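Local structure of endoglucanase FnCel5A (Fervidobacterium nodosum, 3NCO) at residues T211-E216 / I224-E229; F299-R304 / E311-S316. The protein probably hydrolyses internal beta-1,4-glucosidic bonds of cellulose, as an endoglucanase of glycosyl hydrolase family 5 built on a TIM barrel. All blocks are in the same frame, centred on the assembly; numbering follows the deposited sequence.

Interaction 1 of 2, residues T211-E216 / I224-E229; sequences THQGAE and IGVKWE
Gln213 reaches across to Val226 with its side-chain amide and pairs with both backbone polar groups of that residue, a worked example of how one glutamine side chain can tie two parts of an irregular loop together through backbone N-H and C=O groups. Its OE1 accepts from Val226 N at 2.9 Å, with the donor well out of the carbonyl plane. Its NE2 gives a straighter bond to Val226 O, also 2.9 Å long, and this acceptor lies close to the plane of the amide. CG sits between the backbone N and the carbonyl carbon (chi1 65°), and the chain then runs extended toward Val226. NE2 has a second acceptor in Phe210 O, so both ends of this buried amide are engaged and its flip is fixed. Gly214, third in a type II turn from His212 to Ala215, lays its CA against Ile224 CG2 at 3.6 Å; a CB at this position would come too close to that methyl, and the positive phi also suits a glycine. The contact lies in the loop between helices 208-211 and 232-252, part of the TIM-barrel connection from strand 198-204 to strand 256-261, and Trp228 packs between helices 232-252 and 269-285.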
# COMPACT_ATOMS: atom_id res chain seq x y z
N THR A 211 -9.94 14.27 -3.64
CA THR A 211 -9.88 12.82 -3.88
C THR A 211 -10.97 12.09 -3.09
O THR A 211 -11.32 10.95 -3.43
CB THR A 211 -8.53 12.23 -3.45
OG1 THR A 211 -8.37 12.39 -2.02
CG2 THR A 211 -7.34 12.88 -4.27
N HIS A 212 -11.49 12.72 -2.02
CA HIS A 212 -12.50 12.02 -1.20
C HIS A 212 -13.84 12.73 -1.20
O HIS A 212 -14.68 12.43 -0.34
CB HIS A 212 -12.01 11.80 0.25
CG HIS A 212 -10.92 10.80 0.34
ND1 HIS A 212 -11.03 9.61 1.04
CD2 HIS A 212 -9.70 10.79 -0.24
CE1 HIS A 212 -9.92 8.91 0.89
NE2 HIS A 212 -9.09 9.60 0.12
N GLN A 213 -14.08 13.61 -2.18
CA GLN A 213 -15.41 14.26 -2.26
C GLN A 213 -16.48 13.19 -2.42
O GLN A 213 -16.31 12.19 -3.17
CB GLN A 213 -15.47 15.26 -3.39
CG GLN A 213 -15.32 14.63 -4.76
CD GLN A 213 -15.17 15.70 -5.82
OE1 GLN A 213 -16.13 16.39 -6.16
NE2 GLN A 213 -13.93 15.90 -6.30
N GLY A 214 -17.56 13.36 -1.68
CA GLY A 214 -18.69 12.42 -1.78
C GLY A 214 -18.51 11.05 -1.12
O GLY A 214 -19.47 10.26 -1.08
N ALA A 215 -17.33 10.75 -0.60
CA ALA A 215 -17.07 9.48 0.08
C ALA A 215 -17.84 9.48 1.41
O ALA A 215 -17.55 10.29 2.32
CB ALA A 215 -15.59 9.30 0.30
N GLU A 216 -18.81 8.58 1.52
CA GLU A 216 -19.71 8.60 2.69
C GLU A 216 -19.07 8.13 3.99
O GLU A 216 -19.59 8.42 5.08
CB GLU A 216 -20.96 7.76 2.39
CG GLU A 216 -21.79 8.32 1.21
CD GLU A 216 -22.52 9.62 1.53
OE1 GLU A 216 -22.83 9.88 2.73
OE2 GLU A 216 -22.81 10.41 0.59
N ILE A 224 -19.46 17.41 -3.10
CA ILE A 224 -19.02 17.06 -4.46
C ILE A 224 -18.92 18.30 -5.38
O ILE A 224 -19.14 19.44 -4.95
CB ILE A 224 -19.85 15.96 -5.13
CG1 ILE A 224 -21.34 16.36 -5.24
CG2 ILE A 224 -19.70 14.64 -4.38
CD1 ILE A 224 -22.01 15.70 -6.40
N GLY A 225 -18.56 18.05 -6.64
CA GLY A 225 -18.31 19.12 -7.60
C GLY A 225 -16.97 19.82 -7.49
O GLY A 225 -16.77 20.84 -8.14
N VAL A 226 -16.05 19.25 -6.70
CA VAL A 226 -14.74 19.89 -6.51
C VAL A 226 -13.86 19.48 -7.71
O VAL A 226 -13.68 18.30 -7.97
CB VAL A 226 -14.10 19.47 -5.15
CG1 VAL A 226 -12.69 19.98 -5.04
CG2 VAL A 226 -14.99 19.99 -4.02
N LYS A 227 -13.31 20.45 -8.44
CA LYS A 227 -12.51 20.11 -9.61
C LYS A 227 -11.01 20.02 -9.33
O LYS A 227 -10.51 20.50 -8.32
CB LYS A 227 -12.77 21.12 -10.74
CG LYS A 227 -14.24 21.09 -11.19
CD LYS A 227 -14.55 22.14 -12.24
CE LYS A 227 -14.60 23.53 -11.58
NZ LYS A 227 -15.71 24.36 -12.14
N TRP A 228 -10.29 19.43 -10.26
CA TRP A 228 -8.84 19.51 -10.24
C TRP A 228 -8.44 19.66 -11.71
O TRP A 228 -8.65 18.77 -12.52
CB TRP A 228 -8.23 18.26 -9.56
CG TRP A 228 -6.73 18.48 -9.22
CD1 TRP A 228 -6.23 18.92 -8.03
CD2 TRP A 228 -5.60 18.31 -10.10
NE1 TRP A 228 -4.86 19.03 -8.11
CE2 TRP A 228 -4.44 18.64 -9.36
CE3 TRP A 228 -5.45 17.85 -11.42
CZ2 TRP A 228 -3.13 18.57 -9.91
CZ3 TRP A 228 -4.15 17.80 -11.99
CH2 TRP A 228 -3.01 18.16 -11.22
N GLU A 229 -7.83 20.80 -12.05
CA GLU A 229 -7.75 21.21 -13.46
C GLU A 229 -6.38 21.17 -14.11
O GLU A 229 -6.21 21.53 -15.31
CB GLU A 229 -8.37 22.60 -13.61
CG GLU A 229 -9.82 22.55 -13.18
CD GLU A 229 -10.42 23.91 -13.24
OE1 GLU A 229 -10.90 24.25 -14.34
OE2 GLU A 229 -10.37 24.63 -12.21

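Interaction 2 of 2, residues F299-R304 / E311-S316; sequences FGLYDR and EPLTTS. With PO4 (phosphate ion), chain F.
Leu301 points at the start of helix 313-318 and meets Leu313 and Thr314 there, illustrating how one apolar side chain can join a loop to a helix without any hydrogen bond between them. Its CD2 methyl rests on Leu313 CG at 3.6 Å, and the two side chains cross at about a right angle. With CG anti to the backbone N (chi1 -173°), Leu313 extends its branched end to this methyl. Segment 299-304 follows the last barrel strand, 289-292, whose Tyr292 both leucines also touch. Thr314 comes in obliquely, its OG1 lying 3.4 Å from Leu301 CB. That hydroxyl bonds to Ile310 O instead of Leu301 O, whose angle is poor.

The helix start is held from within its own segment. Glu311, ahead of the cis peptide to Pro312 at the N-cap position, folds its carboxylate back so that OE1 accepts from Thr315 OG1 at 2.7 Å and from Thr315 N at 3.2 Å. The two donors arrive on the syn side but from opposite faces of the carboxylate plane. Glu311 OE2 forms a salt bridge with Arg53.

On the loop side, Arg304 curls round a phosphate ion, probably from the crystallisation liquor. A bend at chi3 (-69°) brings the guanidinium edge to the ion: NE donates to phosphate O4 at 2.9 Å and NH1 to phosphate O3 at 2.7 Å. Arg304 N also reaches O4, in a nearly straight bond of 2.8 Å. A leucine here removes the NE and NH1 donors and the charge, so the phosphate would probably be held more loosely, by backbone N-H groups such as those of Arg304 and Ala297, and Gly39 O would lose its NH2 partner. The chemistry thus divides: apolar contact joins loop to helix, while charge and backbone N-H groups gather the anion.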
# COMPACT_ATOMS: atom_id res chain seq x y z
N PHE A 299 -12.71 3.43 -6.22
CA PHE A 299 -11.58 4.14 -6.85
C PHE A 299 -11.09 3.34 -8.09
O PHE A 299 -9.99 3.60 -8.60
CB PHE A 299 -10.37 4.27 -5.90
CG PHE A 299 -10.60 5.19 -4.71
CD1 PHE A 299 -9.97 6.45 -4.62
CD2 PHE A 299 -11.39 4.75 -3.65
CE1 PHE A 299 -10.18 7.28 -3.50
CE2 PHE A 299 -11.58 5.54 -2.55
CZ PHE A 299 -10.97 6.82 -2.48
N GLY A 300 -11.89 2.40 -8.56
CA GLY A 300 -11.40 1.30 -9.43
C GLY A 300 -10.99 1.66 -10.84
O GLY A 300 -11.61 2.53 -11.48
N LEU A 301 -9.95 0.99 -11.34
CA LEU A 301 -9.57 1.10 -12.76
C LEU A 301 -10.24 0.10 -13.68
O LEU A 301 -10.34 0.33 -14.91
CB LEU A 301 -8.04 0.93 -12.95
CG LEU A 301 -7.15 1.96 -12.23
CD1 LEU A 301 -5.68 1.75 -12.52
CD2 LEU A 301 -7.56 3.37 -12.66
N TYR A 302 -10.66 -1.02 -13.09
CA TYR A 302 -11.16 -2.12 -13.89
C TYR A 302 -12.64 -2.30 -13.66
O TYR A 302 -13.07 -2.47 -12.50
CB TYR A 302 -10.43 -3.38 -13.51
CG TYR A 302 -10.77 -4.57 -14.37
CD1 TYR A 302 -10.26 -4.69 -15.68
CD2 TYR A 302 -11.59 -5.59 -13.89
CE1 TYR A 302 -10.56 -5.82 -16.49
CE2 TYR A 302 -11.87 -6.73 -14.67
CZ TYR A 302 -11.36 -6.85 -15.93
OH TYR A 302 -11.68 -7.95 -16.64
N ASP A 303 -13.41 -2.27 -14.75
CA ASP A 303 -14.85 -2.46 -14.69
C ASP A 303 -15.13 -3.98 -14.75
O ASP A 303 -14.99 -4.60 -15.82
CB ASP A 303 -15.51 -1.77 -15.90
CG ASP A 303 -17.05 -1.79 -15.82
OD1 ASP A 303 -17.63 -2.75 -15.27
OD2 ASP A 303 -17.66 -0.83 -16.34
N ARG A 304 -15.48 -4.58 -13.60
CA ARG A 304 -15.63 -6.03 -13.55
C ARG A 304 -16.79 -6.51 -14.41
O ARG A 304 -16.79 -7.67 -14.86
CB ARG A 304 -15.83 -6.48 -12.12
CG ARG A 304 -14.55 -6.36 -11.27
CD ARG A 304 -14.83 -6.55 -9.82
NE ARG A 304 -15.61 -5.42 -9.31
CZ ARG A 304 -16.20 -5.37 -8.10
NH1 ARG A 304 -16.89 -4.27 -7.74
NH2 ARG A 304 -16.12 -6.39 -7.27
N GLU A 311 -10.73 3.85 -19.34
CA GLU A 311 -9.71 4.63 -20.03
C GLU A 311 -10.26 6.03 -20.31
O GLU A 311 -11.45 6.18 -20.60
CB GLU A 311 -9.37 3.98 -21.38
CG GLU A 311 -8.61 2.66 -21.29
CD GLU A 311 -7.19 2.79 -20.72
OE1 GLU A 311 -6.73 3.92 -20.48
OE2 GLU A 311 -6.54 1.74 -20.50
N PRO A 312 -9.38 7.04 -20.29
CA PRO A 312 -7.93 6.96 -20.05
C PRO A 312 -7.46 6.97 -18.59
O PRO A 312 -6.25 7.11 -18.34
CB PRO A 312 -7.40 8.22 -20.77
CG PRO A 312 -8.52 9.21 -20.61
CD PRO A 312 -9.80 8.41 -20.62
N LEU A 313 -8.38 6.80 -17.63
CA LEU A 313 -7.95 6.76 -16.23
C LEU A 313 -6.83 5.74 -16.01
O LEU A 313 -5.88 6.02 -15.27
CB LEU A 313 -9.11 6.45 -15.27
CG LEU A 313 -8.76 6.56 -13.77
CD1 LEU A 313 -8.34 7.98 -13.43
CD2 LEU A 313 -10.00 6.16 -12.97
N THR A 314 -6.97 4.55 -16.61
CA THR A 314 -5.96 3.48 -16.39
C THR A 314 -4.62 3.92 -16.92
O THR A 314 -3.59 3.73 -16.27
CB THR A 314 -6.42 2.12 -16.97
OG1 THR A 314 -7.62 1.72 -16.28
CG2 THR A 314 -5.35 1.04 -16.81
N THR A 315 -4.65 4.51 -18.11
CA THR A 315 -3.41 5.05 -18.69
C THR A 315 -2.81 6.16 -17.81
O THR A 315 -1.59 6.26 -17.66
CB THR A 315 -3.66 5.51 -20.14
OG1 THR A 315 -4.14 4.39 -20.90
CG2 THR A 315 -2.38 6.05 -20.78
N SER A 316 -3.67 6.98 -17.21
CA SER A 316 -3.17 7.96 -16.20
C SER A 316 -2.39 7.34 -15.05
O SER A 316 -1.37 7.91 -14.62
CB SER A 316 -4.30 8.79 -15.59
OG SER A 316 -4.78 9.75 -16.55
P PO4 F . -15.92 -1.94 -10.48
O1 PO4 F . -16.80 -0.91 -11.21
O2 PO4 F . -14.46 -1.47 -10.63
O3 PO4 F . -16.25 -1.95 -8.98
O4 PO4 F . -16.09 -3.27 -11.20

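Overall arrangement
Interactions 1 and 2 follow one another along the chain, the first closing before the second opens, and their centres lie about 17 Å apart. Interaction 1 lies in the connection after barrel strand 198-204, beyond helix 208-211; interaction 2 comes after the last barrel strand, 289-292, and joins the following loop and short antiparallel pair to the C-terminal helix 313-318. They meet directly where Phe299 packs on Thr211, with Phe299 CE1 3.8 Å from Thr211 O. Helix 269-285 is a shared neighbour, touched by Trp228 from 224-229 and by Leu313 from 311-316. Connections distant in sequence are thereby brought together around the closed eight-stranded barrel of this family 5 enzyme.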